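PDB 4GIB: beta-phosphoglucomutase from Clostridium difficile, which probably interconverts beta-D-glucose 1-phosphate and beta-D-glucose 6-phosphate with the help of magnesium, as a mutase of the HAD-like superfamily. Local coordinates for residues E27-D32 / L232-I237; S123-V128 / I133-S138; C166-N169 / P173-F176; A198-I203 / K220-V225; N207-G212 / N242-R247. One frame throughout, in Å; residues are numbered along the deposited sequence.

Overall arrangement
Read from the N terminus, the first strand of the parallel sheet, 28-31, enters contact 1, whose partner is the start of the last helix, 234-247; some 200 residues lie between, so contact 1 closes a loop that holds contacts 2, 3 and 4. Contact 2 joins helix 121-130 to strand 134-137, the direct neighbour of 28-31. Contact 3 follows in series, a short loop folded onto helix 174-183, and touches contacts 1 and 2 through Phe176 and Ile175. Contact 4 ties helix 197-205 to the approach of edge strand 224-226. Contact 5 crosses contacts 4 and 1, bringing strand 209-213 against the C-terminal helix, and shares a sodium ion with contact 4.

Contact 1: residues E27-D32 / L232-I237; sequences EAFIFD and LKFEYI. With NA (sodium ion), chain D.
Phe29 reaches out from its strand and sets the far end of its ring between two side chains of the helix, Phe234 and Ile237. Its CE1 lies 3.8 Å from CE1 of Phe234. The two ring planes are nearly parallel, 28° apart, but offset, with centroids 5.8 Å apart, so little of one ring faces the other. Ile237 meets the same end of the Phe29 ring by two branches: CG2 approaches CZ obliquely at 3.8 Å, while CD1 comes in at the ring edge, in plane, 3.9 Å from CE2. In Phe234, CG is anti to the backbone N (chi1 -178°), which swings the ring back toward the strand although its CB does not point there. In this Rossmann-like HAD core, strand 28-31 is central in the parallel sheet, and helix 234-247 packs on one of its faces; Lys233 stands at the N-cap of that helix. Val128 and Ile191 also touch Phe29, so its ring is buried among apolar neighbours. Just past the strand, Asp32, the predicted nucleophile, binds a sodium ion through OD2 at 2.2 Å, in a site completed by Asp34, Glu194, Asp195 and a water.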
# COMPACT_ATOMS: atom_id res chain seq x y z
N GLU A 27 10.69 -16.17 -3.11
CA GLU A 27 11.27 -15.44 -4.24
C GLU A 27 11.21 -13.95 -3.98
O GLU A 27 12.08 -13.20 -4.46
CB GLU A 27 10.60 -15.83 -5.58
CG GLU A 27 10.94 -17.30 -5.99
CD GLU A 27 10.25 -17.79 -7.27
OE1 GLU A 27 9.98 -16.99 -8.19
OE2 GLU A 27 9.98 -19.01 -7.36
N ALA A 28 10.22 -13.51 -3.21
CA ALA A 28 10.13 -12.09 -2.88
C ALA A 28 9.19 -11.71 -1.75
O ALA A 28 8.30 -12.48 -1.37
CB ALA A 28 9.77 -11.26 -4.12
N PHE A 29 9.47 -10.52 -1.23
CA PHE A 29 8.66 -9.83 -0.25
C PHE A 29 8.14 -8.63 -1.06
O PHE A 29 8.93 -7.89 -1.69
CB PHE A 29 9.46 -9.32 0.95
CG PHE A 29 9.68 -10.36 2.04
CD1 PHE A 29 10.41 -11.50 1.81
CD2 PHE A 29 9.20 -10.13 3.33
CE1 PHE A 29 10.62 -12.43 2.82
CE2 PHE A 29 9.41 -11.07 4.34
CZ PHE A 29 10.11 -12.21 4.08
N ILE A 30 6.82 -8.47 -1.09
CA ILE A 30 6.22 -7.36 -1.80
C ILE A 30 5.48 -6.54 -0.76
O ILE A 30 4.55 -7.03 -0.14
CB ILE A 30 5.26 -7.81 -2.91
CG1 ILE A 30 5.98 -8.72 -3.92
CG2 ILE A 30 4.67 -6.58 -3.61
CD1 ILE A 30 5.05 -9.23 -5.08
N PHE A 31 5.89 -5.29 -0.59
CA PHE A 31 5.31 -4.42 0.42
C PHE A 31 4.32 -3.41 -0.11
O PHE A 31 4.37 -3.04 -1.29
CB PHE A 31 6.44 -3.63 1.10
CG PHE A 31 7.46 -4.49 1.81
CD1 PHE A 31 8.51 -5.06 1.11
CD2 PHE A 31 7.40 -4.67 3.18
CE1 PHE A 31 9.46 -5.83 1.76
CE2 PHE A 31 8.35 -5.43 3.83
CZ PHE A 31 9.38 -6.02 3.11
N ASP A 32 3.39 -2.98 0.75
CA ASP A 32 2.54 -1.85 0.42
C ASP A 32 3.30 -0.70 1.06
O ASP A 32 4.14 -0.93 1.95
CB ASP A 32 1.13 -1.92 0.99
CG ASP A 32 0.29 -0.67 0.60
OD1 ASP A 32 0.64 -0.02 -0.42
OD2 ASP A 32 -0.70 -0.32 1.32
N LEU A 232 7.43 -7.85 12.57
CA LEU A 232 7.81 -8.39 11.26
C LEU A 232 9.29 -8.81 11.23
O LEU A 232 10.12 -8.15 10.61
CB LEU A 232 7.56 -7.37 10.16
CG LEU A 232 6.10 -7.00 9.86
CD1 LEU A 232 6.06 -5.93 8.79
CD2 LEU A 232 5.33 -8.23 9.43
N LYS A 233 9.59 -9.93 11.88
CA LYS A 233 10.95 -10.45 11.94
C LYS A 233 11.10 -11.51 10.86
O LYS A 233 10.19 -12.31 10.62
CB LYS A 233 11.23 -11.03 13.32
CG LYS A 233 10.75 -10.13 14.45
CD LYS A 233 11.33 -10.51 15.81
CE LYS A 233 12.79 -10.11 15.94
NZ LYS A 233 13.00 -8.62 15.80
N PHE A 234 12.26 -11.52 10.21
CA PHE A 234 12.48 -12.40 9.08
C PHE A 234 12.35 -13.90 9.37
O PHE A 234 11.71 -14.61 8.61
CB PHE A 234 13.81 -12.12 8.39
CG PHE A 234 14.03 -12.98 7.20
CD1 PHE A 234 13.49 -12.64 5.98
CD2 PHE A 234 14.70 -14.19 7.33
CE1 PHE A 234 13.65 -13.46 4.88
CE2 PHE A 234 14.87 -15.02 6.23
CZ PHE A 234 14.33 -14.65 5.00
N GLU A 235 12.95 -14.37 10.46
CA GLU A 235 12.89 -15.79 10.79
C GLU A 235 11.47 -16.21 11.16
O GLU A 235 11.06 -17.32 10.83
CB GLU A 235 13.90 -16.15 11.90
CG GLU A 235 15.34 -15.96 11.43
CD GLU A 235 16.38 -16.25 12.49
OE1 GLU A 235 16.12 -17.07 13.40
OE2 GLU A 235 17.48 -15.67 12.38
N TYR A 236 10.74 -15.33 11.84
CA TYR A 236 9.35 -15.61 12.20
C TYR A 236 8.47 -15.66 10.95
O TYR A 236 7.64 -16.55 10.79
CB TYR A 236 8.82 -14.55 13.18
CG TYR A 236 7.37 -14.72 13.55
CD1 TYR A 236 6.97 -15.71 14.43
CD2 TYR A 236 6.39 -13.86 13.04
CE1 TYR A 236 5.64 -15.88 14.79
CE2 TYR A 236 5.04 -14.02 13.39
CZ TYR A 236 4.68 -15.04 14.27
OH TYR A 236 3.37 -15.22 14.66
N ILE A 237 8.66 -14.70 10.06
CA ILE A 237 7.91 -14.69 8.81
C ILE A 237 8.23 -15.98 8.02
O ILE A 237 7.34 -16.63 7.50
CB ILE A 237 8.22 -13.42 7.94
CG1 ILE A 237 7.69 -12.16 8.64
CG2 ILE A 237 7.59 -13.54 6.57
CD1 ILE A 237 8.05 -10.84 7.95
NA NA D . -1.36 -0.22 3.41
O HOH W 1 -2.87 1.12 2.63

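Contact 2: residues S123-V128 / I133-S138; sequences SLLIDV and IKIGLS
Val128, in the last turn of helix 121-130, meets both Ile133 and Ile135 as the chain comes back into strand 134-137. The polar part is a single backbone bond: Ile133 N donates to Val128 O over 3.2 Å. It is bent, with an N-H...O angle of 139°, and joins the end of the helix to the residue just before the strand.

The rest is apolar. CG1 of Val128, trans to the backbone N (chi1 170°), is the methyl that does most of the touching. It presses on CG1 of Ile135 at 3.4 Å, tighter than usual van der Waals contact, and also meets CB of Ile133 at 3.6 Å, so it sits between the two isoleucines. Ile135 reaches toward the helix with its CD1, which lies 3.7 Å from CB of Val128 and 3.5 Å from the backbone O of Leu125. One turn earlier than Val128, Leu125 crosses Ile135 at about a right angle, CD2 to CD1, at 3.9 Å.

Helix and strand run with their short axes 9.1 Å apart and their directions at 137°, as in the helix-to-strand step of an alpha/beta Rossmann-like fold. Strand 134-137 lies between strands 28-31 and 159-160 in the parallel sheet. Phe29 and Phe31 of the former pack against the same helix, while Phe234 of helix 234-247 touches Leu124, Asp127 and Ile133.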
# COMPACT_ATOMS: atom_id res chain seq x y z
N SER A 123 15.41 -3.08 9.22
CA SER A 123 16.06 -4.35 9.60
C SER A 123 15.51 -5.49 8.76
O SER A 123 16.26 -6.36 8.31
CB SER A 123 15.85 -4.62 11.09
OG SER A 123 16.29 -5.91 11.43
N LEU A 124 14.20 -5.48 8.51
CA LEU A 124 13.60 -6.50 7.66
C LEU A 124 14.17 -6.37 6.26
O LEU A 124 14.64 -7.34 5.68
CB LEU A 124 12.07 -6.39 7.61
CG LEU A 124 11.38 -7.52 6.83
CD1 LEU A 124 11.66 -8.88 7.49
CD2 LEU A 124 9.89 -7.29 6.72
N LEU A 125 14.13 -5.16 5.71
CA LEU A 125 14.64 -4.93 4.34
C LEU A 125 16.06 -5.49 4.18
O LEU A 125 16.34 -6.16 3.20
CB LEU A 125 14.57 -3.45 3.97
CG LEU A 125 13.17 -2.85 3.81
CD1 LEU A 125 13.26 -1.34 3.61
CD2 LEU A 125 12.37 -3.50 2.67
N ILE A 126 16.93 -5.23 5.15
CA ILE A 126 18.29 -5.78 5.12
C ILE A 126 18.32 -7.31 5.09
O ILE A 126 18.92 -7.91 4.19
CB ILE A 126 19.10 -5.32 6.34
CG1 ILE A 126 19.30 -3.80 6.29
CG2 ILE A 126 20.43 -6.04 6.38
CD1 ILE A 126 19.82 -3.31 5.01
N ASP A 127 17.67 -7.95 6.07
CA ASP A 127 17.62 -9.42 6.14
C ASP A 127 17.04 -10.09 4.88
O ASP A 127 17.50 -11.15 4.49
CB ASP A 127 16.84 -9.89 7.38
CG ASP A 127 17.58 -9.60 8.68
OD1 ASP A 127 18.82 -9.40 8.65
OD2 ASP A 127 16.93 -9.59 9.74
N VAL A 128 16.02 -9.50 4.27
CA VAL A 128 15.46 -10.08 3.06
C VAL A 128 16.56 -10.13 2.00
O VAL A 128 16.78 -11.17 1.38
CB VAL A 128 14.27 -9.26 2.53
CG1 VAL A 128 13.86 -9.73 1.13
CG2 VAL A 128 13.10 -9.36 3.49
N ILE A 133 16.73 -12.53 -1.57
CA ILE A 133 15.31 -12.48 -1.89
C ILE A 133 14.97 -11.09 -2.45
O ILE A 133 15.44 -10.08 -1.94
CB ILE A 133 14.47 -12.76 -0.63
CG1 ILE A 133 14.70 -14.21 -0.15
CG2 ILE A 133 13.01 -12.57 -0.92
CD1 ILE A 133 14.08 -14.54 1.24
N LYS A 134 14.14 -11.05 -3.48
CA LYS A 134 13.78 -9.78 -4.10
C LYS A 134 12.79 -9.01 -3.25
O LYS A 134 12.06 -9.57 -2.44
CB LYS A 134 13.20 -9.99 -5.50
CG LYS A 134 14.15 -10.69 -6.47
CD LYS A 134 13.63 -10.56 -7.89
CE LYS A 134 14.56 -11.18 -8.92
NZ LYS A 134 14.47 -12.66 -8.90
N ILE A 135 12.78 -7.70 -3.46
CA ILE A 135 11.92 -6.81 -2.73
C ILE A 135 11.15 -5.95 -3.73
O ILE A 135 11.72 -5.43 -4.69
CB ILE A 135 12.72 -5.96 -1.74
CG1 ILE A 135 13.28 -6.87 -0.62
CG2 ILE A 135 11.85 -4.86 -1.17
CD1 ILE A 135 14.15 -6.16 0.50
N GLY A 136 9.84 -5.83 -3.52
CA GLY A 136 8.99 -5.04 -4.38
C GLY A 136 8.04 -4.16 -3.60
O GLY A 136 7.80 -4.37 -2.42
N LEU A 137 7.52 -3.14 -4.26
CA LEU A 137 6.54 -2.25 -3.63
C LEU A 137 5.31 -2.26 -4.52
O LEU A 137 5.43 -2.06 -5.73
CB LEU A 137 7.06 -0.81 -3.51
CG LEU A 137 6.12 0.19 -2.79
CD1 LEU A 137 6.41 0.27 -1.31
CD2 LEU A 137 6.24 1.59 -3.38
N SER A 138 4.15 -2.52 -3.94
CA SER A 138 2.90 -2.50 -4.68
C SER A 138 1.95 -1.50 -4.03
O SER A 138 1.08 -1.86 -3.27
CB SER A 138 2.26 -3.89 -4.77
OG SER A 138 3.01 -4.75 -5.63

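Contact 3: residues C166-N169 / P173-F176; sequences CKNN and PEIF
In Glu174, CG lies opposite the backbone N (chi1 -175°) and the chain then bends at chi2; together the two torsions bring the carboxylate from the first turn of helix 174-183 across to the loop 166-169. Cys166 likewise turns SG to the side remote from its own N, which brings the sulfur alongside the glutamate chain. The two carboxylate oxygens then take separate partners. Lys167 N gives a nearly straight bond to OE1 at 2.8 Å, approaching from well above the carboxylate plane. Asn168 ND2 donates to OE2, also at 2.8 Å, on the syn side and 34° out of the carboxylate plane; OE2 itself lies in the amide plane of Asn168, although amide and carboxylate are turned 69° against each other. Two bonds in different directions thus fix the rotation of the carboxylate. Along the glutamate chain, Cys166 SG rests against Glu174 CG at 3.7 Å; within the loop it also accepts a long bond from Asn168 N at 3.6 Å. The apolar side is finished by Ile175, whose CD1 touches CB of Cys166 at 3.8 Å.

The stretch between the two segments carries Lys170, predicted to bind substrate and assist phosphoryl transfer. Beyond it, helix 174-183 hands Ile175 O to Ser138 OG, and Phe176 packs on Ala202 and Ile203 of helix 197-205.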
# COMPACT_ATOMS: atom_id res chain seq x y z
N CYS A 166 -1.76 0.68 -13.50
CA CYS A 166 -2.71 -0.23 -12.87
C CYS A 166 -4.14 0.23 -13.16
O CYS A 166 -4.51 1.38 -12.87
CB CYS A 166 -2.48 -0.25 -11.37
SG CYS A 166 -3.64 -1.29 -10.51
N LYS A 167 -4.95 -0.68 -13.69
CA LYS A 167 -6.33 -0.38 -14.05
C LYS A 167 -7.38 -0.83 -13.04
O LYS A 167 -8.57 -0.64 -13.27
CB LYS A 167 -6.64 -1.02 -15.40
CG LYS A 167 -5.80 -0.48 -16.56
CD LYS A 167 -6.10 1.01 -16.77
CE LYS A 167 -5.40 1.58 -17.99
NZ LYS A 167 -5.67 3.05 -18.12
N ASN A 168 -6.94 -1.40 -11.92
CA ASN A 168 -7.86 -1.95 -10.93
C ASN A 168 -7.32 -1.83 -9.51
O ASN A 168 -6.23 -2.33 -9.17
CB ASN A 168 -8.14 -3.41 -11.27
CG ASN A 168 -8.88 -3.57 -12.60
OD1 ASN A 168 -10.05 -3.24 -12.70
ND2 ASN A 168 -8.19 -4.10 -13.61
N ASN A 169 -8.08 -1.16 -8.68
CA ASN A 169 -7.70 -0.96 -7.30
C ASN A 169 -7.95 -2.19 -6.48
O ASN A 169 -8.77 -3.04 -6.85
CB ASN A 169 -8.46 0.22 -6.70
CG ASN A 169 -7.84 1.52 -7.07
OD1 ASN A 169 -6.80 1.88 -6.53
ND2 ASN A 169 -8.47 2.24 -7.98
N PRO A 173 -6.34 -7.89 -7.52
CA PRO A 173 -4.93 -8.20 -7.26
C PRO A 173 -3.92 -7.61 -8.23
O PRO A 173 -2.72 -7.87 -8.10
CB PRO A 173 -4.89 -9.73 -7.32
CG PRO A 173 -6.00 -10.12 -8.19
CD PRO A 173 -7.07 -9.04 -8.09
N GLU A 174 -4.37 -6.78 -9.17
CA GLU A 174 -3.48 -6.22 -10.18
C GLU A 174 -2.15 -5.65 -9.65
O GLU A 174 -1.07 -6.11 -10.06
CB GLU A 174 -4.25 -5.18 -10.99
CG GLU A 174 -3.51 -4.58 -12.15
CD GLU A 174 -4.45 -4.21 -13.29
OE1 GLU A 174 -4.12 -3.33 -14.12
OE2 GLU A 174 -5.54 -4.83 -13.37
N ILE A 175 -2.22 -4.70 -8.72
CA ILE A 175 -1.02 -4.01 -8.24
C ILE A 175 0.04 -4.95 -7.66
O ILE A 175 1.24 -4.65 -7.73
CB ILE A 175 -1.38 -2.89 -7.20
CG1 ILE A 175 -0.29 -1.82 -7.19
CG2 ILE A 175 -1.67 -3.50 -5.80
CD1 ILE A 175 -0.17 -1.07 -8.53
N PHE A 176 -0.40 -6.07 -7.08
CA PHE A 176 0.50 -7.08 -6.54
C PHE A 176 1.03 -8.02 -7.62
O PHE A 176 2.19 -8.43 -7.56
CB PHE A 176 -0.14 -7.86 -5.40
CG PHE A 176 -0.15 -7.11 -4.13
CD1 PHE A 176 0.97 -7.13 -3.31
CD2 PHE A 176 -1.24 -6.35 -3.77
CE1 PHE A 176 0.99 -6.43 -2.16
CE2 PHE A 176 -1.23 -5.64 -2.61
CZ PHE A 176 -0.12 -5.68 -1.80

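Contact 4: residues A198-I203 / K220-V225; sequences AGIDAI and KKANLV. With NA (sodium ion), chain C.
Ile200 of helix 197-205 and Ala222, in the turn that leads into strand 224-226, bring their CA atoms to 5.9 Å, the closest CA pair between the two segments. This is the edge of the Rossmann-like sheet of the HAD core: the helix precedes strand 209-213, the chain then loops round, and the turn 220-223 passes beside the helix before the outermost strand begins.

Ile200 carries the apolar part with two branches. Its CG2 lies over the peptide joining Lys221 to Ala222, 3.6 Å from Ala222 N. CD1 curls round to the methyl, so that CB of Ala222 has CG2 and CD1 of Ile200 both at 3.9 Å. Ser210 of strand 209-213 touches both Ile200 and Ala222.

One residue on, nearer the solvent, Asp201 and Lys221 meet obliquely. Lys221 runs out extended beyond CG, so its aliphatic chain passes the carboxylate: CD lies 3.7 Å from Asp201 OD1. The charged ends do not touch, Lys221 NZ standing 4.9 Å from Asp201 OD2, which leaves at most a long-range electrostatic attraction.

Lys221 O is held by Asn204 ND2, at the far end of the same helix, and this side chain belongs to the neighbouring sodium site as well. Asn223 reaches that ion from the turn: its OD1 binds the sodium at 2.5 Å and also accepts a hydrogen bond from Ser210 N.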
# COMPACT_ATOMS: atom_id res chain seq x y z
N ALA A 198 -8.46 -4.58 2.30
CA ALA A 198 -8.55 -4.61 0.84
C ALA A 198 -7.24 -5.13 0.24
O ALA A 198 -7.23 -5.90 -0.72
CB ALA A 198 -8.87 -3.22 0.28
N GLY A 199 -6.13 -4.70 0.83
CA GLY A 199 -4.82 -5.10 0.39
C GLY A 199 -4.57 -6.56 0.64
O GLY A 199 -3.98 -7.25 -0.21
N ILE A 200 -5.00 -7.04 1.81
CA ILE A 200 -4.90 -8.45 2.15
C ILE A 200 -5.68 -9.26 1.15
O ILE A 200 -5.20 -10.30 0.72
CB ILE A 200 -5.43 -8.78 3.58
CG1 ILE A 200 -4.53 -8.17 4.66
CG2 ILE A 200 -5.47 -10.30 3.82
CD1 ILE A 200 -3.11 -8.66 4.61
N ASP A 201 -6.89 -8.81 0.77
CA ASP A 201 -7.69 -9.55 -0.22
C ASP A 201 -6.96 -9.58 -1.57
O ASP A 201 -6.97 -10.61 -2.25
CB ASP A 201 -9.12 -8.98 -0.38
CG ASP A 201 -10.04 -9.31 0.83
OD1 ASP A 201 -9.64 -10.06 1.74
OD2 ASP A 201 -11.18 -8.80 0.86
N ALA A 202 -6.33 -8.47 -1.95
CA ALA A 202 -5.56 -8.38 -3.20
C ALA A 202 -4.39 -9.39 -3.20
O ALA A 202 -4.14 -10.08 -4.21
CB ALA A 202 -5.06 -6.94 -3.41
N ILE A 203 -3.67 -9.44 -2.08
CA ILE A 203 -2.55 -10.37 -1.91
C ILE A 203 -3.03 -11.83 -2.05
O ILE A 203 -2.48 -12.59 -2.84
CB ILE A 203 -1.83 -10.18 -0.52
CG1 ILE A 203 -1.18 -8.81 -0.43
CG2 ILE A 203 -0.72 -11.22 -0.34
CD1 ILE A 203 -0.71 -8.44 1.01
N LYS A 220 -8.50 -10.42 9.50
CA LYS A 220 -8.77 -11.86 9.64
C LYS A 220 -8.45 -12.77 8.45
O LYS A 220 -8.22 -13.96 8.64
CB LYS A 220 -10.24 -12.11 9.98
CG LYS A 220 -10.65 -11.85 11.39
CD LYS A 220 -11.94 -12.62 11.72
CE LYS A 220 -13.11 -12.32 10.78
NZ LYS A 220 -13.63 -10.94 10.92
N LYS A 221 -8.49 -12.24 7.23
CA LYS A 221 -8.26 -13.06 6.05
C LYS A 221 -6.78 -13.24 5.70
O LYS A 221 -6.44 -13.94 4.77
CB LYS A 221 -9.09 -12.53 4.88
CG LYS A 221 -10.59 -12.69 5.18
CD LYS A 221 -11.51 -12.08 4.15
CE LYS A 221 -12.97 -12.35 4.53
NZ LYS A 221 -13.95 -11.78 3.56
N ALA A 222 -5.91 -12.62 6.48
CA ALA A 222 -4.49 -12.73 6.26
C ALA A 222 -4.02 -14.12 6.68
O ALA A 222 -4.60 -14.74 7.56
CB ALA A 222 -3.76 -11.65 7.02
N ASN A 223 -2.97 -14.61 6.04
CA ASN A 223 -2.41 -15.92 6.35
C ASN A 223 -1.66 -15.82 7.66
O ASN A 223 -1.55 -16.80 8.41
CB ASN A 223 -1.51 -16.38 5.22
CG ASN A 223 -2.27 -16.55 3.92
OD1 ASN A 223 -1.83 -16.10 2.86
ND2 ASN A 223 -3.42 -17.19 4.00
N LEU A 224 -1.18 -14.61 7.94
CA LEU A 224 -0.48 -14.28 9.17
C LEU A 224 -0.77 -12.82 9.54
O LEU A 224 -0.78 -11.91 8.69
CB LEU A 224 1.03 -14.48 9.02
CG LEU A 224 1.87 -14.01 10.21
CD1 LEU A 224 1.53 -14.82 11.49
CD2 LEU A 224 3.37 -14.09 9.89
N VAL A 225 -1.03 -12.60 10.82
CA VAL A 225 -1.30 -11.27 11.31
C VAL A 225 -0.39 -10.96 12.47
O VAL A 225 -0.28 -11.76 13.41
CB VAL A 225 -2.77 -11.14 11.78
CG1 VAL A 225 -2.98 -9.81 12.47
CG2 VAL A 225 -3.72 -11.30 10.58
NA NA C . -2.78 -16.40 0.59
O HOH W 2 -4.83 -17.44 0.93
O HOH W 3 -3.95 -16.81 -1.44

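Contact 5: residues N207-G212 / N242-R247; sequences NMFSVG and NEYIVR. With NA (sodium ion), chain C.
Tyr244 OH and Asn207 O share water 4, which lies 2.6 Å from each of them; the water donates to Asn207 O and lies at the edge of the tyrosine ring, in plane. The bridge joins the helix to the turn just before the strand, where Asn207, with positive phi, ends helix 197-205 in a Schellman motif. Next to it, Met208 O binds the sodium ion at 2.5 Å, in a site that Asn204, Asn223 and two waters complete. Tyr244 OH comes within 3.1 Å of the ion but is not among its ligands.

The main contact is between rings. Phe209 sets CD1 over one face of the Tyr244 ring, offset toward its rim, 3.3 Å from CG. The planes meet obliquely at 47°, with centroids 4.8 Å apart. CE1 of Phe209 goes on to CB of Tyr244 at 3.5 Å, while on the same face CB of Phe209 lies near CE2 of Tyr244, at 3.8 Å, so the two side chains slide past each other in opposite directions. In both residues the first torsion turns CG away from the backbone N, at chi1 178° in Phe209 and 162° in Tyr244, which sends each ring along the flank of the other.

In the Rossmann-like core, strand 209-213 lies between strands 190-194 and 224-226. Helix 234-247 packs here on one face of the sheet through Tyr244, with Ile191 also touching Phe209; helix 197-205 meets the strand through Ile200 and Ile203, which touch Ser210.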
# COMPACT_ATOMS: atom_id res chain seq x y z
N ASN A 207 -2.65 -15.03 -5.21
CA ASN A 207 -2.13 -16.34 -4.81
C ASN A 207 -0.80 -16.26 -4.07
O ASN A 207 0.06 -17.11 -4.25
CB ASN A 207 -2.06 -17.31 -6.01
CG ASN A 207 -3.43 -17.71 -6.52
OD1 ASN A 207 -4.43 -17.58 -5.81
ND2 ASN A 207 -3.49 -18.21 -7.75
N MET A 208 -0.66 -15.24 -3.22
CA MET A 208 0.55 -15.01 -2.42
C MET A 208 0.27 -15.21 -0.93
O MET A 208 -0.88 -15.25 -0.51
CB MET A 208 1.05 -13.58 -2.62
CG MET A 208 1.23 -13.14 -4.06
SD MET A 208 1.86 -11.45 -4.11
CE MET A 208 2.26 -11.25 -5.85
N PHE A 209 1.35 -15.31 -0.15
CA PHE A 209 1.25 -15.45 1.29
C PHE A 209 0.98 -14.04 1.83
O PHE A 209 1.77 -13.14 1.60
CB PHE A 209 2.53 -16.05 1.85
CG PHE A 209 2.56 -16.19 3.35
CD1 PHE A 209 1.68 -17.03 4.00
CD2 PHE A 209 3.51 -15.52 4.09
CE1 PHE A 209 1.72 -17.18 5.39
CE2 PHE A 209 3.57 -15.66 5.47
CZ PHE A 209 2.67 -16.49 6.12
N SER A 210 -0.14 -13.85 2.53
CA SER A 210 -0.51 -12.53 2.99
C SER A 210 -0.13 -12.31 4.46
O SER A 210 -0.38 -13.16 5.31
CB SER A 210 -2.00 -12.28 2.77
OG SER A 210 -2.81 -13.18 3.55
N VAL A 211 0.53 -11.18 4.72
CA VAL A 211 0.91 -10.79 6.09
C VAL A 211 0.23 -9.46 6.40
O VAL A 211 0.44 -8.44 5.69
CB VAL A 211 2.43 -10.62 6.24
CG1 VAL A 211 2.78 -10.27 7.70
CG2 VAL A 211 3.16 -11.89 5.78
N GLY A 212 -0.62 -9.48 7.42
CA GLY A 212 -1.36 -8.31 7.86
C GLY A 212 -0.74 -7.70 9.11
O GLY A 212 -0.26 -8.42 10.00
N ASN A 242 6.71 -21.28 5.67
CA ASN A 242 6.90 -22.71 5.43
C ASN A 242 5.70 -23.54 5.87
O ASN A 242 5.39 -24.56 5.27
CB ASN A 242 8.15 -23.22 6.16
CG ASN A 242 9.44 -22.68 5.57
OD1 ASN A 242 9.44 -22.01 4.54
ND2 ASN A 242 10.56 -22.97 6.22
N GLU A 243 5.06 -23.09 6.94
CA GLU A 243 3.88 -23.76 7.48
C GLU A 243 2.74 -23.65 6.47
O GLU A 243 2.10 -24.64 6.12
CB GLU A 243 3.49 -23.11 8.82
CG GLU A 243 2.15 -23.52 9.37
CD GLU A 243 1.89 -22.94 10.75
OE1 GLU A 243 0.74 -23.05 11.22
OE2 GLU A 243 2.84 -22.38 11.36
N TYR A 244 2.53 -22.43 6.00
CA TYR A 244 1.51 -22.12 5.02
C TYR A 244 1.69 -22.89 3.71
O TYR A 244 0.72 -23.38 3.15
CB TYR A 244 1.54 -20.62 4.77
CG TYR A 244 0.87 -20.16 3.50
CD1 TYR A 244 -0.50 -19.96 3.45
CD2 TYR A 244 1.63 -19.89 2.37
CE1 TYR A 244 -1.11 -19.51 2.28
CE2 TYR A 244 1.03 -19.43 1.21
CZ TYR A 244 -0.34 -19.24 1.17
OH TYR A 244 -0.93 -18.80 0.02
N ILE A 245 2.93 -22.98 3.23
CA ILE A 245 3.23 -23.68 1.99
C ILE A 245 2.89 -25.17 2.10
O ILE A 245 2.26 -25.73 1.21
CB ILE A 245 4.72 -23.54 1.60
CG1 ILE A 245 5.07 -22.09 1.26
CG2 ILE A 245 5.05 -24.45 0.42
CD1 ILE A 245 4.28 -21.49 0.11
N VAL A 246 3.31 -25.79 3.19
CA VAL A 246 3.04 -27.21 3.42
C VAL A 246 1.54 -27.52 3.49
O VAL A 246 1.10 -28.58 3.06
CB VAL A 246 3.73 -27.72 4.72
CG1 VAL A 246 3.27 -29.11 5.07
CG2 VAL A 246 5.24 -27.68 4.57
N ARG A 247 0.77 -26.57 4.01
CA ARG A 247 -0.69 -26.75 4.15
C ARG A 247 -1.53 -26.10 3.05
O ARG A 247 -2.70 -26.46 2.88
CB ARG A 247 -1.13 -26.15 5.48
CG ARG A 247 -0.57 -26.82 6.72
CD ARG A 247 -0.94 -26.03 7.98
NE ARG A 247 -2.35 -25.61 7.98
CZ ARG A 247 -3.39 -26.42 8.21
NH1 ARG A 247 -4.62 -25.94 8.20
NH2 ARG A 247 -3.20 -27.72 8.43
NA NA C . -2.78 -16.40 0.59
O HOH W 4 0.35 -18.62 -2.20
O HOH W 2 -4.83 -17.44 0.93
O HOH W 3 -3.95 -16.81 -1.44